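PDB 3PZL: agmatine ureohydrolase from Thermoplasma volcanium GSS1, which probably hydrolyses agmatine to putrescine and urea, as a member of the arginase family that binds two manganese ions per subunit. Local coordinates for residues G129-L134 with L168-E173; Y237-G242 with G280-L285. One frame throughout, in Å; residues are numbered along the deposited sequence.

Contact 1: G129-L134 with L168-E173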
loop_
_atom_site.group_PDB
_atom_site.type_symbol
_atom_site.label_atom_id
_atom_site.label_comp_id
_atom_site.label_asym_id
_atom_site.label_seq_id
_atom_site.Cartn_x
_atom_site.Cartn_y
_atom_site.Cartn_z
ATOM N N GLY B 129 -9.954 32.990 3.152
ATOM C CA GLY B 129 -9.600 33.749 4.327
ATOM C C GLY B 129 -8.547 34.750 3.963
ATOM O O GLY B 129 -8.778 35.955 4.019
ATOM N N ALA B 130 -7.398 34.245 3.548
ATOM C CA ALA B 130 -6.272 35.072 3.179
ATOM C C ALA B 130 -6.652 36.181 2.172
ATOM O O ALA B 130 -6.163 37.304 2.282
ATOM C CB ALA B 130 -5.142 34.199 2.666
ATOM N N VAL B 131 -7.557 35.889 1.236
ATOM C CA VAL B 131 -7.962 36.883 0.228
ATOM C C VAL B 131 -8.740 38.070 0.819
ATOM O O VAL B 131 -8.711 39.151 0.263
ATOM C CB VAL B 131 -8.787 36.265 -0.912
ATOM C CG1 VAL B 131 -8.994 37.289 -2.031
ATOM C CG2 VAL B 131 -8.103 35.024 -1.465
ATOM N N ARG B 132 -9.426 37.863 1.943
ATOM C CA ARG B 132 -10.165 38.939 2.611
ATOM C C ARG B 132 -9.180 39.949 3.170
ATOM O O ARG B 132 -9.538 41.101 3.381
ATOM C CB ARG B 132 -11.022 38.413 3.774
ATOM C CG ARG B 132 -12.274 37.640 3.396
ATOM C CD ARG B 132 -12.901 37.033 4.646
ATOM N NE ARG B 132 -14.059 36.181 4.370
ATOM C CZ ARG B 132 -14.743 35.510 5.296
ATOM N NH1 ARG B 132 -14.412 35.585 6.581
ATOM N NH2 ARG B 132 -15.758 34.756 4.928
ATOM N N ALA B 133 -7.949 39.514 3.418
ATOM C CA ALA B 133 -6.978 40.364 4.066
ATOM C C ALA B 133 -6.175 41.274 3.106
ATOM O O ALA B 133 -5.466 42.204 3.531
ATOM C CB ALA B 133 -6.095 39.537 4.943
ATOM N N LEU B 134 -6.327 41.023 1.808
ATOM C CA LEU B 134 -5.540 41.706 0.772
ATOM C C LEU B 134 -5.822 43.199 0.595
ATOM O O LEU B 134 -6.972 43.618 0.483
ATOM C CB LEU B 134 -5.705 40.998 -0.578
ATOM C CG LEU B 134 -5.318 39.516 -0.632
ATOM C CD1 LEU B 134 -5.454 39.027 -2.048
ATOM C CD2 LEU B 134 -3.895 39.238 -0.096
ATOM N N LEU B 168 -13.431 36.541 -6.571
ATOM C CA LEU B 168 -13.963 37.589 -7.424
ATOM C C LEU B 168 -14.917 38.508 -6.650
ATOM O O LEU B 168 -14.865 39.731 -6.808
ATOM C CB LEU B 168 -14.658 36.977 -8.651
ATOM C CG LEU B 168 -15.081 37.892 -9.806
ATOM C CD1 LEU B 168 -13.944 38.798 -10.217
ATOM C CD2 LEU B 168 -15.546 37.085 -10.993
ATOM N N ASP B 169 -15.769 37.923 -5.808
ATOM C CA ASP B 169 -16.682 38.703 -4.980
ATOM C C ASP B 169 -15.906 39.716 -4.152
ATOM O O ASP B 169 -16.391 40.821 -3.904
ATOM C CB ASP B 169 -17.513 37.805 -4.042
ATOM C CG ASP B 169 -18.644 37.049 -4.761
ATOM O OD1 ASP B 169 -18.909 37.278 -5.970
ATOM O OD2 ASP B 169 -19.273 36.203 -4.098
ATOM N N LEU B 170 -14.695 39.334 -3.734
ATOM C CA LEU B 170 -13.880 40.192 -2.866
ATOM C C LEU B 170 -13.036 41.208 -3.619
ATOM O O LEU B 170 -12.892 42.344 -3.165
ATOM C CB LEU B 170 -13.001 39.361 -1.940
ATOM C CG LEU B 170 -13.749 38.724 -0.769
ATOM C CD1 LEU B 170 -13.061 37.466 -0.249
ATOM C CD2 LEU B 170 -13.944 39.743 0.335
ATOM N N LEU B 171 -12.496 40.816 -4.769
ATOM C CA LEU B 171 -11.515 41.653 -5.465
ATOM C C LEU B 171 -12.082 42.397 -6.648
ATOM O O LEU B 171 -11.678 43.517 -6.922
ATOM C CB LEU B 171 -10.319 40.822 -5.912
ATOM C CG LEU B 171 -9.654 40.143 -4.721
ATOM C CD1 LEU B 171 -8.658 39.097 -5.178
ATOM C CD2 LEU B 171 -9.033 41.171 -3.754
ATOM N N GLY B 172 -13.011 41.764 -7.348
ATOM C CA GLY B 172 -13.543 42.331 -8.567
ATOM C C GLY B 172 -12.673 41.989 -9.753
ATOM O O GLY B 172 -11.745 41.195 -9.648
ATOM N N GLU B 173 -12.975 42.621 -10.881
ATOM C CA GLU B 173 -12.361 42.309 -12.167
ATOM C C GLU B 173 -10.878 42.651 -12.233
ATOM O O GLU B 173 -10.412 43.546 -11.536
ATOM C CB GLU B 173 -13.119 43.030 -13.282
ATOM C CG GLU B 173 -12.665 42.645 -14.691
ATOM C CD GLU B 173 -13.717 42.901 -15.766
ATOM O OE1 GLU B 173 -14.635 43.733 -15.547
ATOM O OE2 GLU B 173 -13.618 42.251 -16.833
#

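Contact 2: Y237-G242 with G280-L285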
loop_
_atom_site.group_PDB
_atom_site.type_symbol
_atom_site.label_atom_id
_atom_site.label_comp_id
_atom_site.label_asym_id
_atom_site.label_seq_id
_atom_site.Cartn_x
_atom_site.Cartn_y
_atom_site.Cartn_z
ATOM N N TYR B 237 3.803 14.185 -11.204
ATOM C CA TYR B 237 4.707 14.889 -10.290
ATOM C C TYR B 237 4.079 15.064 -8.934
ATOM O O TYR B 237 4.780 15.106 -7.949
ATOM C CB TYR B 237 5.106 16.247 -10.826
ATOM C CG TYR B 237 5.735 16.238 -12.189
ATOM C CD1 TYR B 237 7.063 15.876 -12.367
ATOM C CD2 TYR B 237 5.004 16.615 -13.309
ATOM C CE1 TYR B 237 7.644 15.892 -13.621
ATOM C CE2 TYR B 237 5.579 16.646 -14.575
ATOM C CZ TYR B 237 6.894 16.285 -14.725
ATOM O OH TYR B 237 7.465 16.340 -15.985
ATOM N N ALA B 238 2.761 15.139 -8.889
ATOM C CA ALA B 238 2.010 15.229 -7.626
ATOM C C ALA B 238 0.903 14.155 -7.607
ATOM O O ALA B 238 -0.268 14.472 -7.769
ATOM C CB ALA B 238 1.395 16.619 -7.499
ATOM N N PRO B 239 1.266 12.875 -7.467
ATOM C CA PRO B 239 0.312 11.752 -7.507
ATOM C C PRO B 239 -0.791 11.792 -6.445
ATOM O O PRO B 239 -1.824 11.141 -6.604
ATOM C CB PRO B 239 1.196 10.537 -7.195
ATOM C CG PRO B 239 2.571 10.947 -7.531
ATOM C CD PRO B 239 2.658 12.412 -7.304
ATOM N N ALA B 240 -0.567 12.511 -5.362
ATOM C CA ALA B 240 -1.414 12.379 -4.187
ATOM C C ALA B 240 -2.353 13.579 -4.004
ATOM O O ALA B 240 -2.831 13.842 -2.913
ATOM C CB ALA B 240 -0.563 12.214 -2.998
ATOM N N VAL B 241 -2.613 14.322 -5.061
ATOM C CA VAL B 241 -3.599 15.390 -4.962
ATOM C C VAL B 241 -5.036 14.838 -4.777
ATOM O O VAL B 241 -5.349 13.710 -5.191
ATOM C CB VAL B 241 -3.507 16.314 -6.181
ATOM C CG1 VAL B 241 -2.187 17.034 -6.154
ATOM C CG2 VAL B 241 -3.649 15.510 -7.457
ATOM N N GLY B 242 -5.902 15.651 -4.172
ATOM C CA GLY B 242 -7.266 15.233 -3.796
ATOM C C GLY B 242 -8.181 14.985 -4.989
ATOM O O GLY B 242 -9.074 14.140 -4.908
ATOM N N GLY B 280 5.185 9.667 -0.226
ATOM C CA GLY B 280 5.878 10.864 0.255
ATOM C C GLY B 280 6.330 11.803 -0.846
ATOM O O GLY B 280 6.680 12.956 -0.557
ATOM N N ASN B 281 6.287 11.356 -2.107
ATOM C CA ASN B 281 6.850 12.179 -3.165
ATOM C C ASN B 281 6.100 13.481 -3.354
ATOM O O ASN B 281 6.688 14.501 -3.732
ATOM C CB ASN B 281 7.043 11.409 -4.481
ATOM C CG ASN B 281 8.200 10.364 -4.391
ATOM O OD1 ASN B 281 8.928 10.281 -3.387
ATOM N ND2 ASN B 281 8.347 9.551 -5.433
ATOM N N THR B 282 4.811 13.475 -3.056
ATOM C CA THR B 282 3.990 14.685 -3.258
ATOM C C THR B 282 4.281 15.741 -2.166
ATOM O O THR B 282 4.467 16.920 -2.442
ATOM C CB THR B 282 2.493 14.346 -3.316
ATOM O OG1 THR B 282 2.259 13.383 -4.348
ATOM C CG2 THR B 282 1.680 15.572 -3.604
ATOM N N SER B 283 4.388 15.303 -0.921
ATOM C CA SER B 283 4.750 16.224 0.147
ATOM C C SER B 283 6.202 16.674 0.036
ATOM O O SER B 283 6.595 17.683 0.606
ATOM C CB SER B 283 4.458 15.614 1.515
ATOM O OG SER B 283 5.141 14.399 1.629
HETATM N N MSE B 284 6.994 15.928 -0.711
HETATM C CA MSE B 284 8.369 16.297 -0.932
HETATM C C MSE B 284 8.430 17.427 -1.962
HETATM O O MSE B 284 9.209 18.367 -1.837
HETATM C CB MSE B 284 9.160 15.110 -1.422
HETATM C CG MSE B 284 10.650 15.356 -1.443
HETATM SE SE MSE B 284 11.335 15.622 0.406
HETATM C CE MSE B 284 13.232 15.668 -0.015
ATOM N N LEU B 285 7.618 17.335 -3.000
ATOM C CA LEU B 285 7.517 18.436 -3.939
ATOM C C LEU B 285 6.923 19.638 -3.199
ATOM O O LEU B 285 7.410 20.771 -3.358
ATOM C CB LEU B 285 6.638 18.061 -5.123
ATOM C CG LEU B 285 6.296 19.178 -6.097
ATOM C CD1 LEU B 285 7.530 19.789 -6.671
ATOM C CD2 LEU B 285 5.508 18.589 -7.172
#

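Contact 1: G129-L134 with L168-E173
Arg132 and Leu170 mark the closest backbone approach, their CA atoms 6.7 Å apart, where segment 129-134, on helix 126-132, meets the end of helix 163-171. That spacing is bridged by apolar side chains and the aliphatic stem of Arg132, and the two segments together bury 210 Å². Val131 meets Leu171 branch to branch: CG1 of Val131 lies 3.6 Å from CD1 of Leu171, and the two side chains cross at about a right angle. Val131 reaches across because CG1 stands anti to its backbone N (chi1 -171°). Next to this pair, Leu170 lays both methyls against the aliphatic part of Arg132, with CD1 of Leu170 3.7 Å from CG of Arg132 and CD2 of Leu170 4.1 Å from the same carbon. The arginine is thus used by its stem here; beyond CG the chain runs extended to NE, away from the leucine, and NH1 forms a salt bridge with Asp101 of helix 96-112. Leu134 adds a looser edge, its CD1 4.5 Å from CD1 of Leu171. The contact is surface packing between two helices of the alpha/beta fold: helix 96-112 covers Ala130, Arg132 and Ala133 from another side, while Ala130 and Leu134 rest on Tyr225 of the central strand 223-229.

Contact 2: Y237-G242 with G280-L285
A single hydrogen bond joins the segments: Ala240 N, within the type I turn from Ala238 to Val241, donates to Thr282 OG1 at 3.1 Å, with a bent N-H...O angle of 139°. The same oxygen is hydrogen-bonded to Asp278 OD2, so the hydroxyl links the turn to the residues leading into helix 281-303. Van der Waals contacts surround it. In Thr282, CG2, anti to the backbone N, lies 4.0 Å from Ala238 CB, and the branching carbon CB of Thr282 lies 3.7 Å from Ala240 CB. One turn on, Leu285 puts CD2 3.6 Å from Tyr237 O, and the tyrosine ring leads away. A valine in place of Thr282 would probably fill similar space but leave Ala240 N and Asp278 without their shared hydroxyl partner. At the helix start, Gly280 O accepts from both Ser283 OG (3.0 Å) and Met284 N, the serine approaching 33° out of the carbonyl plane. Between subunits, Pro239 O accepts from Asn281 ND2 of a neighbouring subunit. The turn belongs to the loop that follows the manganese ligands Asp229 and Asp231 at the C-terminal end of strand 223-229, the end where arginase-family enzymes carry their metal site.

In the fold
Both segments of contact 1 precede those of contact 2 in sequence, and the chain's centre lies between the two, with 28 Å between centres and about 19 Å between nearest atoms. Both pack around the eight-stranded parallel sheet. Contact 1 joins helices 126-132 and 163-171, which flank strand 138-143 in sequence, near the N-terminal ends of the strands; Tyr225, near the start of strand 223-229, touches its Ala130 and Leu134. Contact 2 lies near the other end of that strand, where Asp229 and Asp231 bind manganese and neighbouring subunits meet it, whereas no other subunit touches contact 1. The side chains of Val131 and Ala238 each lie about 11 Å from a bound manganese ion.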